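Local coordinates for glycerol uptake operon antiterminator-related protein (Thermotoga maritima, PDB 1VKF), which is of unproven function but probably acts as a glycerol-3-phosphate-responsive antiterminator regulating genes for glycerol uptake, at residues Phe36-Asn44 with Met63-Glu71. Residues are numbered along the deposited sequence; the frame is centred on the assembly and turned at random.
Sequences FLLKSDILN and MDFVNGLGE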
loop_
_atom_site.group_PDB
_atom_site.type_symbol
_atom_site.label_atom_id
_atom_site.label_comp_id
_atom_site.label_asym_id
_atom_site.label_seq_id
_atom_site.Cartn_x
_atom_site.Cartn_y
_atom_site.Cartn_z
ATOM N N PHE A 36 -2.702 -1.510 -5.714
ATOM C CA PHE A 36 -3.225 -0.923 -4.493
ATOM C C PHE A 36 -4.466 -0.152 -4.827
ATOM O O PHE A 36 -4.400 0.828 -5.559
ATOM C CB PHE A 36 -2.173 -0.006 -3.854
ATOM C CG PHE A 36 -1.070 -0.703 -3.157
ATOM C CD1 PHE A 36 -0.947 -2.068 -3.142
ATOM C CD2 PHE A 36 -0.080 0.051 -2.536
ATOM C CE1 PHE A 36 0.072 -2.662 -2.425
ATOM C CE2 PHE A 36 0.941 -0.543 -1.854
ATOM C CZ PHE A 36 1.024 -1.889 -1.812
ATOM N N LEU A 37 -5.634 -0.612 -4.371
ATOM C CA LEU A 37 -6.904 0.092 -4.637
ATOM C C LEU A 37 -7.100 1.102 -3.526
ATOM O O LEU A 37 -7.288 0.759 -2.355
ATOM C CB LEU A 37 -8.056 -0.912 -4.631
ATOM C CG LEU A 37 -9.435 -0.344 -4.861
ATOM C CD1 LEU A 37 -9.539 0.413 -6.150
ATOM C CD2 LEU A 37 -10.456 -1.474 -4.756
ATOM N N LEU A 38 -6.978 2.380 -3.865
ATOM C CA LEU A 38 -6.853 3.411 -2.858
ATOM C C LEU A 38 -8.156 4.118 -2.507
ATOM O O LEU A 38 -8.181 4.885 -1.526
ATOM C CB LEU A 38 -5.826 4.445 -3.299
ATOM C CG LEU A 38 -4.417 3.851 -3.465
ATOM C CD1 LEU A 38 -3.482 4.987 -3.813
ATOM C CD2 LEU A 38 -3.922 3.132 -2.219
ATOM N N LYS A 39 -9.214 3.830 -3.247
ATOM C CA LYS A 39 -10.546 4.304 -2.900
ATOM C C LYS A 39 -11.589 3.338 -3.422
ATOM O O LYS A 39 -11.501 2.818 -4.537
ATOM C CB LYS A 39 -10.777 5.696 -3.524
ATOM C CG LYS A 39 -12.106 6.379 -3.148
ATOM C CD LYS A 39 -12.283 7.737 -3.861
ATOM C CE LYS A 39 -13.545 8.416 -3.359
ATOM N NZ LYS A 39 -13.630 9.817 -3.823
ATOM N N SER A 40 -12.616 3.126 -2.626
ATOM C CA SER A 40 -13.763 2.365 -3.072
ATOM C C SER A 40 -14.908 2.737 -2.141
ATOM O O SER A 40 -14.848 3.753 -1.440
ATOM C CB SER A 40 -13.458 0.819 -3.052
ATOM O OG SER A 40 -14.558 0.052 -3.557
ATOM N N ASP A 41 -15.909 1.879 -2.073
ATOM C CA ASP A 41 -17.022 2.052 -1.112
ATOM C C ASP A 41 -17.560 0.664 -0.762
ATOM O O ASP A 41 -17.344 -0.314 -1.480
ATOM C CB ASP A 41 -18.079 3.062 -1.587
ATOM C CG ASP A 41 -18.907 2.590 -2.763
ATOM O OD1 ASP A 41 -19.663 1.609 -2.646
ATOM O OD2 ASP A 41 -18.861 3.198 -3.821
ATOM N N ILE A 42 -18.305 0.626 0.320
ATOM C CA ILE A 42 -18.721 -0.616 0.889
ATOM C C ILE A 42 -19.717 -1.375 0.002
ATOM O O ILE A 42 -19.751 -2.611 0.033
ATOM C CB ILE A 42 -19.277 -0.329 2.298
ATOM C CG1 ILE A 42 -19.333 -1.600 3.102
ATOM C CG2 ILE A 42 -20.657 0.308 2.216
ATOM C CD1 ILE A 42 -19.659 -1.321 4.578
ATOM N N LEU A 43 -20.452 -0.649 -0.832
ATOM C CA LEU A 43 -21.496 -1.231 -1.670
ATOM C C LEU A 43 -20.816 -1.854 -2.872
ATOM O O LEU A 43 -21.388 -2.768 -3.453
ATOM C CB LEU A 43 -22.461 -0.134 -2.135
ATOM C CG LEU A 43 -23.215 0.590 -0.972
ATOM C CD1 LEU A 43 -24.080 1.776 -1.470
ATOM C CD2 LEU A 43 -24.074 -0.420 -0.351
ATOM N N ASN A 44 -19.703 -1.286 -3.291
ATOM C CA ASN A 44 -19.137 -1.692 -4.590
ATOM C C ASN A 44 -17.785 -2.351 -4.547
ATOM O O ASN A 44 -17.269 -2.723 -5.639
ATOM C CB ASN A 44 -19.088 -0.505 -5.532
ATOM C CG ASN A 44 -20.484 -0.000 -5.968
ATOM O OD1 ASN A 44 -21.073 -0.513 -6.895
ATOM N ND2 ASN A 44 -20.991 0.972 -5.273
HETATM N N MSE A 63 -8.119 0.222 3.335
HETATM C CA MSE A 63 -9.364 0.066 4.050
HETATM C C MSE A 63 -9.790 1.402 4.677
HETATM O O MSE A 63 -10.985 1.667 4.881
HETATM C CB MSE A 63 -9.285 -1.081 5.027
HETATM C CG MSE A 63 -8.400 -0.803 6.171
HETATM SE SE MSE A 63 -8.392 -2.276 7.452
HETATM C CE MSE A 63 -10.209 -1.911 8.288
ATOM N N ASP A 64 -8.827 2.308 4.867
ATOM C CA ASP A 64 -9.168 3.597 5.454
ATOM C C ASP A 64 -9.926 4.505 4.509
ATOM O O ASP A 64 -10.488 5.508 4.964
ATOM C CB ASP A 64 -7.896 4.358 5.856
ATOM C CG ASP A 64 -6.997 3.617 6.798
ATOM O OD1 ASP A 64 -7.398 2.664 7.502
ATOM O OD2 ASP A 64 -5.798 4.012 6.938
ATOM N N PHE A 65 -9.950 4.184 3.212
ATOM C CA PHE A 65 -10.610 5.028 2.222
ATOM C C PHE A 65 -11.748 4.318 1.470
ATOM O O PHE A 65 -12.193 4.784 0.415
ATOM C CB PHE A 65 -9.550 5.632 1.292
ATOM C CG PHE A 65 -8.670 6.648 1.986
ATOM C CD1 PHE A 65 -9.007 7.996 1.998
ATOM C CD2 PHE A 65 -7.562 6.241 2.699
ATOM C CE1 PHE A 65 -8.199 8.924 2.679
ATOM C CE2 PHE A 65 -6.757 7.131 3.366
ATOM C CZ PHE A 65 -7.080 8.489 3.364
ATOM N N VAL A 66 -12.259 3.222 2.049
ATOM C CA VAL A 66 -13.446 2.541 1.520
ATOM C C VAL A 66 -14.625 3.275 2.185
ATOM O O VAL A 66 -14.840 3.152 3.423
ATOM C CB VAL A 66 -13.469 1.048 1.895
ATOM C CG1 VAL A 66 -14.744 0.391 1.429
ATOM C CG2 VAL A 66 -12.239 0.294 1.349
ATOM N N ASN A 67 -15.274 4.138 1.413
ATOM C CA ASN A 67 -16.387 4.930 1.910
ATOM C C ASN A 67 -17.476 4.043 2.489
ATOM O O ASN A 67 -17.934 3.091 1.845
ATOM C CB ASN A 67 -16.994 5.760 0.841
ATOM C CG ASN A 67 -16.150 6.998 0.478
ATOM O OD1 ASN A 67 -15.213 7.350 1.167
ATOM N ND2 ASN A 67 -16.545 7.670 -0.578
ATOM N N GLY A 68 -17.919 4.382 3.703
ATOM C CA GLY A 68 -18.880 3.547 4.401
ATOM C C GLY A 68 -18.317 2.490 5.348
ATOM O O GLY A 68 -19.099 1.956 6.124
ATOM N N LEU A 69 -17.025 2.145 5.262
ATOM C CA LEU A 69 -16.392 1.148 6.079
ATOM C C LEU A 69 -15.842 1.814 7.331
ATOM O O LEU A 69 -15.270 2.935 7.270
ATOM C CB LEU A 69 -15.218 0.439 5.319
ATOM C CG LEU A 69 -14.662 -0.869 5.872
ATOM C CD1 LEU A 69 -15.654 -1.922 5.933
ATOM C CD2 LEU A 69 -13.477 -1.289 5.002
ATOM N N GLY A 70 -15.890 1.069 8.422
ATOM C CA GLY A 70 -15.295 1.492 9.696
ATOM C C GLY A 70 -13.935 0.822 9.956
ATOM O O GLY A 70 -13.226 0.383 9.059
ATOM N N GLU A 71 -13.577 0.730 11.212
ATOM C CA GLU A 71 -12.273 0.202 11.556
ATOM C C GLU A 71 -12.477 -1.070 12.330
ATOM O O GLU A 71 -13.565 -1.324 12.867
ATOM C CB GLU A 71 -11.441 1.246 12.315
ATOM C CG GLU A 71 -11.950 1.687 13.651
ATOM C CD GLU A 71 -11.072 2.792 14.259
ATOM O OE1 GLU A 71 -10.400 3.521 13.492
ATOM O OE2 GLU A 71 -11.050 2.920 15.490
HETATM O O HOH W 1 -15.851 10.400 -1.912
#
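Leu-38 meets Phe-65 through its backbone: the carbonyl O lies 3.2 Å from Phe-65 CB, while the ring itself, in the conformer given, swings away from 36-44. Lys-39 runs out fully extended, CG anti to the backbone N (chi1 -175°), and slants past the Asn-67 side chain, its CE coming nearest to ND2. Its NZ and Asn-67 ND2 both donate to one water, which bridges the two side chains, NZ at 3.0 Å from it. From Ser-40 the chains pair as short parallel strands. Ser-40 N makes a weak hydrogen bond to Phe-65 O, and Ser-40 O accepts one from Asn-67 N at 2.9 Å, the donor lying 36° above the carbonyl plane; OG of the buried Ser-40 hydrogen-bonds ND1 of His-48 in helix 45-54. Here strand 66-67 takes over from 58-62 as parallel partner of the end of strand 34-41 in the TIM barrel, in the loop that leads to helix 73-82. Asp-41 lies beside Asn-67 with CB 3.8 Å from Asn-67 CB, but its carboxylate turns to the following residues, where OD1 takes Asn-44 ND2 at 3.0 Å through its syn lone pair. Ile-42 N closes the pairing on Asn-67 O at 2.9 Å, and Val-66 CG1 packs against the Asp-41/Ile-42 peptide. Beyond it the type II turn 66-69 carries Gly-68 past Ile-42, whose CD1, in the conformer given, lies loosely against Leu-69 CD1 at 4.3 Å; Phe-78 and Val-79 of helix 73-82 touch Ile-42 and Leu-69 respectively.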